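Local coordinates for protein beta-galactosidase (Bacillus circulans subsp. alkalophilus, PDB 3TTY) that hydrolyses terminal beta-galactosides and binds galactose in the pocket of a zinc-bearing TIM-barrel glycoside hydrolase, at residues A[326-331]-A[667-672]; A[630-635]-A[662-667]; A[615-620]-A[634-639]. All coordinates share one frame; numbering follows the deposited sequence.

Contact 1 of 3, residues A[326-331]-A[667-672]; sequences VMRLWS and RGVMIL
Arg667 lies against Val326 and Leu329 where the TIM barrel meets the C-terminal beta domain: helix 326-336, which leads into the last barrel strand 339-344, packs on the start of strand 669-674. The arginine chain folds about its CB-CG bond (chi2 74°), which brings the guanidinium round to the methyl that CG already touches. Val326 CG2 sits 3.6 Å from Arg667 CG and lies over one face of the guanidinium, offset toward its rim. The other methyl, CG1, covers the centre of one face of the Trp330 ring of its own helix, so each lies on a flat group.

Val669 turns its side chain to the helix, and its CG2 packs at 3.9 Å on Leu329 CD2 in a plain apolar contact. Leu329 also rests its CG against the backbone oxygen of Arg667, while Met633 and His635 touch it from the neighbouring strand and loop.

Arg328 reaches across by water. Its extended chain, salt-bridged through NH2 to Glu382 of helix 371-386, directs NH1 to two waters. One accepts from both Arg328 NH1 and Val669 N; the other accepts from Arg328 NH1 at 2.9 Å and donates to Arg667 O at 2.7 Å.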
ATOM      1  N   VAL A 326     -33.531   0.185  12.584  1.00 20.88           N
ATOM      2  CA  VAL A 326     -32.767  -0.388  11.483  1.00 23.79           C
ATOM      3  C   VAL A 326     -32.441  -1.853  11.735  1.00 20.65           C
ATOM      4  O   VAL A 326     -32.509  -2.670  10.822  1.00 20.08           O
ATOM      5  CB  VAL A 326     -31.512   0.435  11.149  1.00 20.96           C
ATOM      6  CG1 VAL A 326     -30.579  -0.340  10.225  1.00 22.80           C
ATOM      7  CG2 VAL A 326     -31.925   1.747  10.503  1.00 22.78           C
ATOM      8  N   MET A 327     -32.110  -2.184  12.973  1.00 20.10           N
ATOM      9  CA  MET A 327     -31.867  -3.576  13.334  1.00 22.64           C
ATOM     10  C   MET A 327     -33.080  -4.422  12.950  1.00 23.09           C
ATOM     11  O   MET A 327     -32.944  -5.524  12.401  1.00 24.75           O
ATOM     12  CB  MET A 327     -31.552  -3.691  14.834  1.00 21.46           C
ATOM     13  CG  MET A 327     -31.158  -5.089  15.319  1.00 20.31           C
ATOM     14  SD  MET A 327     -32.551  -6.235  15.438  1.00 18.97           S
ATOM     15  CE  MET A 327     -33.538  -5.397  16.683  1.00 23.36           C
ATOM     16  N   ARG A 328     -34.270  -3.889  13.211  1.00 23.29           N
ATOM     17  CA  ARG A 328     -35.520  -4.576  12.874  1.00 24.61           C
ATOM     18  C   ARG A 328     -35.733  -4.665  11.357  1.00 22.35           C
ATOM     19  O   ARG A 328     -36.096  -5.717  10.836  1.00 20.99           O
ATOM     20  CB  ARG A 328     -36.695  -3.861  13.530  1.00 24.30           C
ATOM     21  CG  ARG A 328     -38.055  -4.459  13.255  1.00 21.20           C
ATOM     22  CD  ARG A 328     -39.056  -3.737  14.134  1.00 25.69           C
ATOM     23  NE  ARG A 328     -40.438  -4.144  13.920  1.00 25.06           N
ATOM     24  CZ  ARG A 328     -41.251  -3.571  13.037  1.00 28.05           C
ATOM     25  NH1 ARG A 328     -40.812  -2.583  12.271  1.00 20.20           N
ATOM     26  NH2 ARG A 328     -42.503  -3.991  12.914  1.00 28.13           N
ATOM     27  N   LEU A 329     -35.510  -3.548  10.667  1.00 22.36           N
ATOM     28  CA  LEU A 329     -35.578  -3.487   9.205  1.00 28.40           C
ATOM     29  C   LEU A 329     -34.758  -4.607   8.566  1.00 22.55           C
ATOM     30  O   LEU A 329     -35.263  -5.385   7.764  1.00 20.09           O
ATOM     31  CB  LEU A 329     -35.029  -2.148   8.713  1.00 22.34           C
ATOM     32  CG  LEU A 329     -35.699  -1.385   7.569  1.00 29.91           C
ATOM     33  CD1 LEU A 329     -34.661  -0.548   6.842  1.00 26.70           C
ATOM     34  CD2 LEU A 329     -36.437  -2.284   6.593  1.00 28.51           C
ATOM     35  N   TRP A 330     -33.485  -4.673   8.946  1.00 24.62           N
ATOM     36  CA  TRP A 330     -32.531  -5.615   8.358  1.00 23.27           C
ATOM     37  C   TRP A 330     -32.768  -7.074   8.750  1.00 21.45           C
ATOM     38  O   TRP A 330     -32.332  -7.985   8.038  1.00 23.37           O
ATOM     39  CB  TRP A 330     -31.093  -5.194   8.688  1.00 20.95           C
ATOM     40  CG  TRP A 330     -30.687  -3.920   8.025  1.00 20.01           C
ATOM     41  CD1 TRP A 330     -31.466  -3.133   7.237  1.00 18.12           C
ATOM     42  CD2 TRP A 330     -29.402  -3.286   8.086  1.00 20.18           C
ATOM     43  NE1 TRP A 330     -30.751  -2.051   6.793  1.00 23.78           N
ATOM     44  CE2 TRP A 330     -29.479  -2.116   7.300  1.00 17.85           C
ATOM     45  CE3 TRP A 330     -28.194  -3.591   8.730  1.00 21.98           C
ATOM     46  CZ2 TRP A 330     -28.402  -1.246   7.139  1.00 20.62           C
ATOM     47  CZ3 TRP A 330     -27.115  -2.723   8.571  1.00 22.36           C
ATOM     48  CH2 TRP A 330     -27.228  -1.564   7.778  1.00 22.52           C
ATOM     49  N   SER A 331     -33.442  -7.293   9.878  1.00 22.65           N
ATOM     50  CA  SER A 331     -33.870  -8.642  10.272  1.00 21.02           C
ATOM     51  C   SER A 331     -35.007  -9.133   9.382  1.00 21.47           C
ATOM     52  O   SER A 331     -34.964 -10.255   8.887  1.00 19.62           O
ATOM     53  CB  SER A 331     -34.324  -8.694  11.744  1.00 21.07           C
ATOM     54  OG  SER A 331     -33.303  -8.272  12.629  1.00 21.00           O
ATOM     55  N   ARG A 667     -38.135   3.472   8.246  1.00 30.77           N
ATOM     56  CA  ARG A 667     -37.580   2.194   8.696  1.00 28.52           C
ATOM     57  C   ARG A 667     -38.638   1.118   8.904  1.00 30.59           C
ATOM     58  O   ARG A 667     -38.363   0.082   9.512  1.00 30.37           O
ATOM     59  CB  ARG A 667     -36.799   2.378   9.997  1.00 30.62           C
ATOM     60  CG  ARG A 667     -35.353   2.780   9.804  1.00 34.01           C
ATOM     61  CD  ARG A 667     -35.195   4.225   9.380  1.00 30.88           C
ATOM     62  NE  ARG A 667     -33.888   4.421   8.755  1.00 31.14           N
ATOM     63  CZ  ARG A 667     -32.979   5.309   9.142  1.00 28.29           C
ATOM     64  NH1 ARG A 667     -33.219   6.125  10.159  1.00 30.46           N
ATOM     65  NH2 ARG A 667     -31.825   5.381   8.493  1.00 36.36           N
ATOM     66  N   GLY A 668     -39.840   1.359   8.394  1.00 25.92           N
ATOM     67  CA  GLY A 668     -40.974   0.509   8.709  1.00 28.14           C
ATOM     68  C   GLY A 668     -40.986  -0.803   7.952  1.00 27.31           C
ATOM     69  O   GLY A 668     -40.332  -0.942   6.923  1.00 25.34           O
ATOM     70  N   VAL A 669     -41.732  -1.768   8.474  1.00 23.88           N
ATOM     71  CA  VAL A 669     -41.896  -3.061   7.822  1.00 27.62           C
ATOM     72  C   VAL A 669     -43.362  -3.463   7.912  1.00 30.36           C
ATOM     73  O   VAL A 669     -43.968  -3.382   8.981  1.00 23.91           O
ATOM     74  CB  VAL A 669     -41.034  -4.165   8.499  1.00 23.11           C
ATOM     75  CG1 VAL A 669     -41.330  -5.535   7.905  1.00 20.79           C
ATOM     76  CG2 VAL A 669     -39.552  -3.841   8.385  1.00 25.82           C
ATOM     77  N   MET A 670     -43.927  -3.880   6.782  1.00 27.94           N
ATOM     78  CA  MET A 670     -45.253  -4.467   6.756  1.00 24.43           C
ATOM     79  C   MET A 670     -45.123  -5.814   6.069  1.00 29.59           C
ATOM     80  O   MET A 670     -44.286  -5.997   5.188  1.00 25.57           O
ATOM     81  CB  MET A 670     -46.229  -3.580   5.978  1.00 29.08           C
ATOM     82  CG  MET A 670     -46.206  -2.100   6.388  1.00 33.90           C
ATOM     83  SD  MET A 670     -47.201  -1.026   5.326  1.00 37.96           S
ATOM     84  CE  MET A 670     -48.808  -1.785   5.529  1.00 34.17           C
ATOM     85  N   ILE A 671     -45.946  -6.762   6.488  1.00 26.51           N
ATOM     86  CA  ILE A 671     -46.009  -8.052   5.835  1.00 28.30           C
ATOM     87  C   ILE A 671     -47.459  -8.289   5.437  1.00 28.08           C
ATOM     88  O   ILE A 671     -48.274  -8.750   6.241  1.00 28.88           O
ATOM     89  CB  ILE A 671     -45.515  -9.178   6.757  1.00 28.22           C
ATOM     90  CG1 ILE A 671     -44.124  -8.845   7.309  1.00 24.53           C
ATOM     91  CG2 ILE A 671     -45.499 -10.496   6.025  1.00 25.25           C
ATOM     92  CD1 ILE A 671     -43.637  -9.834   8.334  1.00 20.29           C
ATOM     93  N   LEU A 672     -47.773  -7.951   4.192  1.00 28.82           N
ATOM     94  CA  LEU A 672     -49.129  -8.059   3.683  1.00 27.49           C
ATOM     95  C   LEU A 672     -49.465  -9.494   3.357  1.00 28.63           C
ATOM     96  O   LEU A 672     -48.788 -10.119   2.552  1.00 35.80           O
ATOM     97  CB  LEU A 672     -49.280  -7.200   2.435  1.00 32.35           C
ATOM     98  CG  LEU A 672     -49.662  -5.733   2.650  1.00 40.64           C
ATOM     99  CD1 LEU A 672     -49.524  -5.299   4.118  1.00 32.87           C
ATOM    100  CD2 LEU A 672     -48.876  -4.828   1.713  1.00 30.92           C
TER
HETATM  101  O   HOH W   1     -43.061  -0.875  11.186  1.00 20.28           O
HETATM  102  O   HOH W   2     -38.270  -1.234  11.867  1.00 25.52           O

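Contact 2 of 3, residues A[630-635]-A[662-667]; sequences LFVMNH and ATIPAR
Ile664 and Asn634 meet inside the small beta-sandwich-like C-terminal domain, where strand 661-664, paired with 640-643, packs over strand 627-634 of the five-stranded antiparallel sheet. The segment axes come within 8.9 Å at an angle of 57°, so the strands face each other as layers and are not sheet neighbours.

The apolar part belongs to Ile664. With CG1 anti to the backbone N (chi1 -172°) and CD1 extended beyond it, the side chain reaches the opposite strand and sets CD1 3.7 Å from Val632 CG1. Its CG2 branch lies alongside Asn634 CB at 3.9 Å.

Hydrogen bonds come from the Asn634 amide. ND2 donates to Pro665 O at 3.1 Å, a bent bond (139° at the hydrogen) that arrives well above the carbonyl plane, and more weakly to Ile664 O at 3.5 Å. The same amide is held more firmly from the following loop, OD1 by Asn636 and ND2 by Glu638 O.

At Arg667 the contact passes to the backbone and to water. Its CA lies 3.1 Å from Asn634 O in a CA-H...O contact, and a water lying in the guanidinium plane accepts from Arg667 NE at 3.3 Å while donating to His635 O at 2.9 Å.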
ATOM      1  N   LEU A 630     -46.262 -10.364   1.152  1.00 28.06           N
ATOM      2  CA  LEU A 630     -45.465  -9.267   0.612  1.00 30.74           C
ATOM      3  C   LEU A 630     -44.746  -8.554   1.740  1.00 32.67           C
ATOM      4  O   LEU A 630     -45.385  -7.905   2.579  1.00 34.18           O
ATOM      5  CB  LEU A 630     -46.319  -8.258  -0.149  1.00 24.78           C
ATOM      6  CG  LEU A 630     -47.024  -8.700  -1.423  1.00 29.02           C
ATOM      7  CD1 LEU A 630     -47.418  -7.457  -2.228  1.00 23.90           C
ATOM      8  CD2 LEU A 630     -46.130  -9.599  -2.226  1.00 27.19           C
ATOM      9  N   PHE A 631     -43.425  -8.680   1.758  1.00 22.13           N
ATOM     10  CA  PHE A 631     -42.603  -7.971   2.718  1.00 23.72           C
ATOM     11  C   PHE A 631     -42.321  -6.571   2.196  1.00 26.06           C
ATOM     12  O   PHE A 631     -41.638  -6.400   1.185  1.00 30.19           O
ATOM     13  CB  PHE A 631     -41.306  -8.743   2.982  1.00 20.94           C
ATOM     14  CG  PHE A 631     -41.520 -10.046   3.713  1.00 23.55           C
ATOM     15  CD1 PHE A 631     -41.211 -10.164   5.063  1.00 20.74           C
ATOM     16  CD2 PHE A 631     -42.042 -11.148   3.053  1.00 21.91           C
ATOM     17  CE1 PHE A 631     -41.424 -11.351   5.740  1.00 19.29           C
ATOM     18  CE2 PHE A 631     -42.249 -12.346   3.722  1.00 24.98           C
ATOM     19  CZ  PHE A 631     -41.940 -12.448   5.074  1.00 24.81           C
ATOM     20  N   VAL A 632     -42.868  -5.568   2.873  1.00 24.98           N
ATOM     21  CA  VAL A 632     -42.658  -4.187   2.473  1.00 24.11           C
ATOM     22  C   VAL A 632     -41.730  -3.523   3.463  1.00 27.05           C
ATOM     23  O   VAL A 632     -41.978  -3.537   4.667  1.00 28.58           O
ATOM     24  CB  VAL A 632     -43.961  -3.395   2.418  1.00 27.40           C
ATOM     25  CG1 VAL A 632     -43.702  -2.005   1.852  1.00 22.55           C
ATOM     26  CG2 VAL A 632     -44.987  -4.139   1.587  1.00 30.42           C
ATOM     27  N   MET A 633     -40.653  -2.942   2.946  1.00 28.50           N
ATOM     28  CA  MET A 633     -39.574  -2.477   3.795  1.00 21.87           C
ATOM     29  C   MET A 633     -39.116  -1.111   3.356  1.00 25.78           C
ATOM     30  O   MET A 633     -38.592  -0.935   2.260  1.00 30.13           O
ATOM     31  CB  MET A 633     -38.447  -3.502   3.801  1.00 22.28           C
ATOM     32  CG  MET A 633     -38.957  -4.851   4.332  1.00 25.45           C
ATOM     33  SD  MET A 633     -37.979  -6.289   3.918  1.00 30.61           S
ATOM     34  CE  MET A 633     -38.183  -6.373   2.134  1.00 22.89           C
ATOM     35  N   ASN A 634     -39.341  -0.134   4.222  1.00 24.40           N
ATOM     36  CA  ASN A 634     -39.010   1.241   3.913  1.00 29.97           C
ATOM     37  C   ASN A 634     -37.648   1.602   4.453  1.00 29.62           C
ATOM     38  O   ASN A 634     -37.507   1.836   5.642  1.00 29.45           O
ATOM     39  CB  ASN A 634     -40.057   2.183   4.506  1.00 26.76           C
ATOM     40  CG  ASN A 634     -39.776   3.630   4.186  1.00 32.78           C
ATOM     41  OD1 ASN A 634     -38.893   3.939   3.376  1.00 30.53           O
ATOM     42  ND2 ASN A 634     -40.528   4.534   4.813  1.00 31.30           N
ATOM     43  N   HIS A 635     -36.650   1.657   3.579  1.00 27.43           N
ATOM     44  CA  HIS A 635     -35.294   2.013   3.983  1.00 27.69           C
ATOM     45  C   HIS A 635     -35.086   3.517   4.202  1.00 29.89           C
ATOM     46  O   HIS A 635     -34.070   3.932   4.767  1.00 25.51           O
ATOM     47  CB  HIS A 635     -34.282   1.479   2.961  1.00 30.16           C
ATOM     48  CG  HIS A 635     -34.315  -0.013   2.803  1.00 27.99           C
ATOM     49  ND1 HIS A 635     -33.712  -0.868   3.698  1.00 26.14           N
ATOM     50  CD2 HIS A 635     -34.876  -0.798   1.853  1.00 25.66           C
ATOM     51  CE1 HIS A 635     -33.902  -2.116   3.310  1.00 24.94           C
ATOM     52  NE2 HIS A 635     -34.606  -2.103   2.193  1.00 24.96           N
ATOM     53  N   ALA A 662     -51.635   3.230   1.303  1.00 39.64           N
ATOM     54  CA  ALA A 662     -51.126   2.907   2.631  1.00 35.90           C
ATOM     55  C   ALA A 662     -49.848   3.671   2.899  1.00 36.45           C
ATOM     56  O   ALA A 662     -49.079   3.971   1.979  1.00 31.52           O
ATOM     57  CB  ALA A 662     -50.889   1.418   2.780  1.00 33.13           C
ATOM     58  N   THR A 663     -49.634   4.010   4.165  1.00 37.43           N
ATOM     59  CA  THR A 663     -48.374   4.612   4.569  1.00 35.61           C
ATOM     60  C   THR A 663     -47.571   3.619   5.391  1.00 30.69           C
ATOM     61  O   THR A 663     -48.114   2.685   5.992  1.00 38.07           O
ATOM     62  CB  THR A 663     -48.563   5.921   5.359  1.00 36.86           C
ATOM     63  OG1 THR A 663     -49.157   5.630   6.628  1.00 43.22           O
ATOM     64  CG2 THR A 663     -49.450   6.891   4.589  1.00 33.70           C
ATOM     65  N   ILE A 664     -46.265   3.824   5.388  1.00 33.70           N
ATOM     66  CA  ILE A 664     -45.342   2.963   6.091  1.00 35.30           C
ATOM     67  C   ILE A 664     -44.313   3.899   6.695  1.00 31.36           C
ATOM     68  O   ILE A 664     -43.781   4.771   6.012  1.00 33.87           O
ATOM     69  CB  ILE A 664     -44.683   1.948   5.125  1.00 30.32           C
ATOM     70  CG1 ILE A 664     -43.855   0.913   5.897  1.00 29.42           C
ATOM     71  CG2 ILE A 664     -43.858   2.673   4.066  1.00 28.34           C
ATOM     72  CD1 ILE A 664     -43.174  -0.143   4.997  1.00 28.28           C
ATOM     73  N   PRO A 665     -44.062   3.751   7.996  1.00 30.73           N
ATOM     74  CA  PRO A 665     -43.190   4.696   8.698  1.00 29.31           C
ATOM     75  C   PRO A 665     -41.749   4.581   8.231  1.00 32.92           C
ATOM     76  O   PRO A 665     -41.388   3.588   7.594  1.00 28.30           O
ATOM     77  CB  PRO A 665     -43.296   4.253  10.168  1.00 29.88           C
ATOM     78  CG  PRO A 665     -44.489   3.342  10.245  1.00 31.20           C
ATOM     79  CD  PRO A 665     -44.613   2.716   8.889  1.00 30.98           C
ATOM     80  N   ALA A 666     -40.938   5.591   8.540  1.00 29.30           N
ATOM     81  CA  ALA A 666     -39.498   5.483   8.373  1.00 32.15           C
ATOM     82  C   ALA A 666     -39.031   4.156   8.956  1.00 26.53           C
ATOM     83  O   ALA A 666     -39.473   3.761  10.026  1.00 27.01           O
ATOM     84  CB  ALA A 666     -38.786   6.653   9.075  1.00 33.53           C
ATOM     85  N   ARG A 667     -38.135   3.472   8.246  1.00 30.77           N
ATOM     86  CA  ARG A 667     -37.580   2.194   8.696  1.00 28.52           C
ATOM     87  C   ARG A 667     -38.638   1.118   8.904  1.00 30.59           C
ATOM     88  O   ARG A 667     -38.363   0.082   9.512  1.00 30.37           O
ATOM     89  CB  ARG A 667     -36.799   2.378   9.997  1.00 30.62           C
ATOM     90  CG  ARG A 667     -35.353   2.780   9.804  1.00 34.01           C
ATOM     91  CD  ARG A 667     -35.195   4.225   9.380  1.00 30.88           C
ATOM     92  NE  ARG A 667     -33.888   4.421   8.755  1.00 31.14           N
ATOM     93  CZ  ARG A 667     -32.979   5.309   9.142  1.00 28.29           C
ATOM     94  NH1 ARG A 667     -33.219   6.125  10.159  1.00 30.46           N
ATOM     95  NH2 ARG A 667     -31.825   5.381   8.493  1.00 36.36           N
TER
HETATM   96  O   HOH W   3     -32.243   2.610   6.603  1.00 31.11           O

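Contact 3 of 3, residues A[615-620]-A[634-639]; sequences DGVEVA and NHNAEE
His635 NE2 donates to Glu618 OE1 at 2.9 Å in a nearly straight bond (167° at the hydrogen). The carboxylate oxygen lies at the edge of the imidazole, in the ring plane, and the two flat groups are almost coplanar. On the backbone, His635 N gives a 2.9 Å hydrogen bond to Gly616 O. A third bond joins Asn636 ND2 to Asp615 O, also 2.9 Å, on a lone pair in the carbonyl plane and within the plane of the amide. Val617 CG2 packs beside this polar group, 3.7 Å from Asn634 OD1.

These bonds lie where strand 617-624, at the edge of the C-terminal domain's antiparallel sheet, runs beside the end of strand 627-634: Val617 and Asn634 form a non-hydrogen-bonded antiparallel pair with their side chains on the same face. Beyond it the chain leaves the sheet through an Asx turn, Asn634 OD1 accepting from Asn636 N at 2.9 Å from above the carbonyl plane. The same oxygen takes Asn636 ND2 at 2.7 Å; together with the bond to Asp615 O this fixes the rotation of that amide. Asn634 ND2 meanwhile donates to Glu638 O, tying the far end of the loop back to its start. With an alanine here, Asn636 N and Glu638 O would probably lose these partners, and the Asn636 amide, keeping Asp615 O but not its second grip, is likely to be less firmly fixed in its rotation.

Further out, Glu618 is itself held by the barrel helix and what follows it: OE1 also accepts from Gln333 NE2, and OE2 is hydrogen-bonded to His337 NE2. The His635 ring, with CG beside the backbone N (chi1 -60°), which swings NE2 to Glu618, is stacked with Phe284.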
ATOM      1  N   ASP A 615     -39.003   5.163  -4.161  1.00 27.62           N
ATOM      2  CA  ASP A 615     -37.606   4.766  -4.101  1.00 29.68           C
ATOM      3  C   ASP A 615     -37.228   4.396  -2.675  1.00 33.55           C
ATOM      4  O   ASP A 615     -37.535   5.127  -1.734  1.00 30.98           O
ATOM      5  CB  ASP A 615     -36.688   5.887  -4.607  1.00 32.18           C
ATOM      6  CG  ASP A 615     -36.863   6.167  -6.093  1.00 42.87           C
ATOM      7  OD1 ASP A 615     -37.581   5.391  -6.768  1.00 36.34           O
ATOM      8  OD2 ASP A 615     -36.276   7.160  -6.586  1.00 48.91           O
ATOM      9  N   GLY A 616     -36.568   3.255  -2.519  1.00 30.95           N
ATOM     10  CA  GLY A 616     -36.081   2.835  -1.222  1.00 27.31           C
ATOM     11  C   GLY A 616     -37.097   2.044  -0.430  1.00 26.07           C
ATOM     12  O   GLY A 616     -36.856   1.698   0.717  1.00 26.31           O
ATOM     13  N   VAL A 617     -38.244   1.770  -1.036  1.00 25.31           N
ATOM     14  CA  VAL A 617     -39.232   0.927  -0.390  1.00 26.60           C
ATOM     15  C   VAL A 617     -39.190  -0.430  -1.069  1.00 26.93           C
ATOM     16  O   VAL A 617     -39.747  -0.627  -2.149  1.00 25.12           O
ATOM     17  CB  VAL A 617     -40.653   1.522  -0.464  1.00 28.81           C
ATOM     18  CG1 VAL A 617     -41.682   0.526   0.091  1.00 22.46           C
ATOM     19  CG2 VAL A 617     -40.707   2.848   0.284  1.00 30.39           C
ATOM     20  N   GLU A 618     -38.511  -1.365  -0.429  1.00 23.64           N
ATOM     21  CA  GLU A 618     -38.289  -2.665  -1.021  1.00 23.70           C
ATOM     22  C   GLU A 618     -39.491  -3.577  -0.831  1.00 24.80           C
ATOM     23  O   GLU A 618     -40.066  -3.659   0.259  1.00 22.24           O
ATOM     24  CB  GLU A 618     -37.042  -3.295  -0.412  1.00 22.30           C
ATOM     25  CG  GLU A 618     -36.826  -4.743  -0.797  1.00 22.76           C
ATOM     26  CD  GLU A 618     -35.657  -5.347  -0.057  1.00 22.91           C
ATOM     27  OE1 GLU A 618     -35.042  -4.631   0.761  1.00 23.18           O
ATOM     28  OE2 GLU A 618     -35.369  -6.538  -0.280  1.00 23.72           O
ATOM     29  N   VAL A 619     -39.881  -4.259  -1.900  1.00 21.20           N
ATOM     30  CA  VAL A 619     -40.912  -5.268  -1.779  1.00 22.32           C
ATOM     31  C   VAL A 619     -40.427  -6.632  -2.271  1.00 23.06           C
ATOM     32  O   VAL A 619     -39.872  -6.745  -3.361  1.00 21.47           O
ATOM     33  CB  VAL A 619     -42.184  -4.863  -2.533  1.00 21.57           C
ATOM     34  CG1 VAL A 619     -43.286  -5.877  -2.272  1.00 20.47           C
ATOM     35  CG2 VAL A 619     -42.621  -3.465  -2.117  1.00 24.11           C
ATOM     36  N   ALA A 620     -40.646  -7.664  -1.465  1.00 20.12           N
ATOM     37  CA  ALA A 620     -40.264  -9.012  -1.848  1.00 19.72           C
ATOM     38  C   ALA A 620     -41.327  -9.989  -1.381  1.00 25.41           C
ATOM     39  O   ALA A 620     -42.067  -9.707  -0.442  1.00 24.35           O
ATOM     40  CB  ALA A 620     -38.906  -9.370  -1.264  1.00 22.91           C
ATOM     41  N   ASN A 634     -39.341  -0.134   4.222  1.00 24.40           N
ATOM     42  CA  ASN A 634     -39.010   1.241   3.913  1.00 29.97           C
ATOM     43  C   ASN A 634     -37.648   1.602   4.453  1.00 29.62           C
ATOM     44  O   ASN A 634     -37.507   1.836   5.642  1.00 29.45           O
ATOM     45  CB  ASN A 634     -40.057   2.183   4.506  1.00 26.76           C
ATOM     46  CG  ASN A 634     -39.776   3.630   4.186  1.00 32.78           C
ATOM     47  OD1 ASN A 634     -38.893   3.939   3.376  1.00 30.53           O
ATOM     48  ND2 ASN A 634     -40.528   4.534   4.813  1.00 31.30           N
ATOM     49  N   HIS A 635     -36.650   1.657   3.579  1.00 27.43           N
ATOM     50  CA  HIS A 635     -35.294   2.013   3.983  1.00 27.69           C
ATOM     51  C   HIS A 635     -35.086   3.517   4.202  1.00 29.89           C
ATOM     52  O   HIS A 635     -34.070   3.932   4.767  1.00 25.51           O
ATOM     53  CB  HIS A 635     -34.282   1.479   2.961  1.00 30.16           C
ATOM     54  CG  HIS A 635     -34.315  -0.013   2.803  1.00 27.99           C
ATOM     55  ND1 HIS A 635     -33.712  -0.868   3.698  1.00 26.14           N
ATOM     56  CD2 HIS A 635     -34.876  -0.798   1.853  1.00 25.66           C
ATOM     57  CE1 HIS A 635     -33.902  -2.116   3.310  1.00 24.94           C
ATOM     58  NE2 HIS A 635     -34.606  -2.103   2.193  1.00 24.96           N
ATOM     59  N   ASN A 636     -36.044   4.328   3.754  1.00 30.67           N
ATOM     60  CA  ASN A 636     -35.949   5.784   3.907  1.00 30.74           C
ATOM     61  C   ASN A 636     -36.095   6.239   5.355  1.00 29.93           C
ATOM     62  O   ASN A 636     -36.772   5.590   6.153  1.00 29.60           O
ATOM     63  CB  ASN A 636     -37.000   6.494   3.050  1.00 26.44           C
ATOM     64  CG  ASN A 636     -36.930   6.100   1.601  1.00 28.80           C
ATOM     65  OD1 ASN A 636     -36.140   6.651   0.835  1.00 29.77           O
ATOM     66  ND2 ASN A 636     -37.764   5.147   1.207  1.00 29.32           N
ATOM     67  N   ALA A 637     -35.464   7.362   5.688  1.00 35.06           N
ATOM     68  CA  ALA A 637     -35.570   7.932   7.034  1.00 34.39           C
ATOM     69  C   ALA A 637     -36.870   8.725   7.191  1.00 33.87           C
ATOM     70  O   ALA A 637     -37.089   9.385   8.210  1.00 33.34           O
ATOM     71  CB  ALA A 637     -34.360   8.819   7.340  1.00 27.07           C
ATOM     72  N   GLU A 638     -37.727   8.648   6.177  1.00 31.44           N
ATOM     73  CA  GLU A 638     -38.980   9.393   6.168  1.00 38.30           C
ATOM     74  C   GLU A 638     -40.151   8.450   5.905  1.00 38.07           C
ATOM     75  O   GLU A 638     -40.005   7.427   5.233  1.00 33.57           O
ATOM     76  CB  GLU A 638     -38.944  10.491   5.094  1.00 42.88           C
ATOM     77  CG  GLU A 638     -37.707  11.412   5.148  1.00 43.91           C
ATOM     78  CD  GLU A 638     -36.648  11.070   4.091  1.00 55.30           C
ATOM     79  OE1 GLU A 638     -37.007  10.504   3.028  1.00 50.11           O
ATOM     80  OE2 GLU A 638     -35.452  11.374   4.324  1.00 51.48           O
ATOM     81  N   GLU A 639     -41.309   8.795   6.455  1.00 33.90           N
ATOM     82  CA  GLU A 639     -42.556   8.096   6.156  1.00 37.01           C
ATOM     83  C   GLU A 639     -42.830   8.086   4.648  1.00 36.71           C
ATOM     84  O   GLU A 639     -42.532   9.056   3.945  1.00 36.75           O
ATOM     85  CB  GLU A 639     -43.706   8.792   6.881  1.00 37.79           C
ATOM     86  CG  GLU A 639     -45.028   8.065   6.828  1.00 40.28           C
ATOM     87  CD  GLU A 639     -46.120   8.831   7.554  1.00 55.89           C
ATOM     88  OE1 GLU A 639     -46.489   8.428   8.686  1.00 52.13           O
ATOM     89  OE2 GLU A 639     -46.601   9.843   6.991  1.00 48.36           O
TER

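From the N terminus, the chain first passes helix 326-336 of the TIM barrel; contact 1 joins that helix to residues 667-672, near the C terminus, and so closes a loop of more than 300 residues. Contacts 2 and 3 both fall within that loop. Contact 3 closes the short hairpin from strand 617-624 to the loop after strand 627-634; contact 2 starts on that same strand and runs to the turn before strand 669-674, so the two overlap at Asn634 and His635. Strand 627-634 lies between 617-624 and 669-674 in one sheet, which joins all three contacts; Arg667 is common to contacts 1 and 2, and backbone hydrogen bonds pair Val632 with Met670 and Leu630 with Leu672.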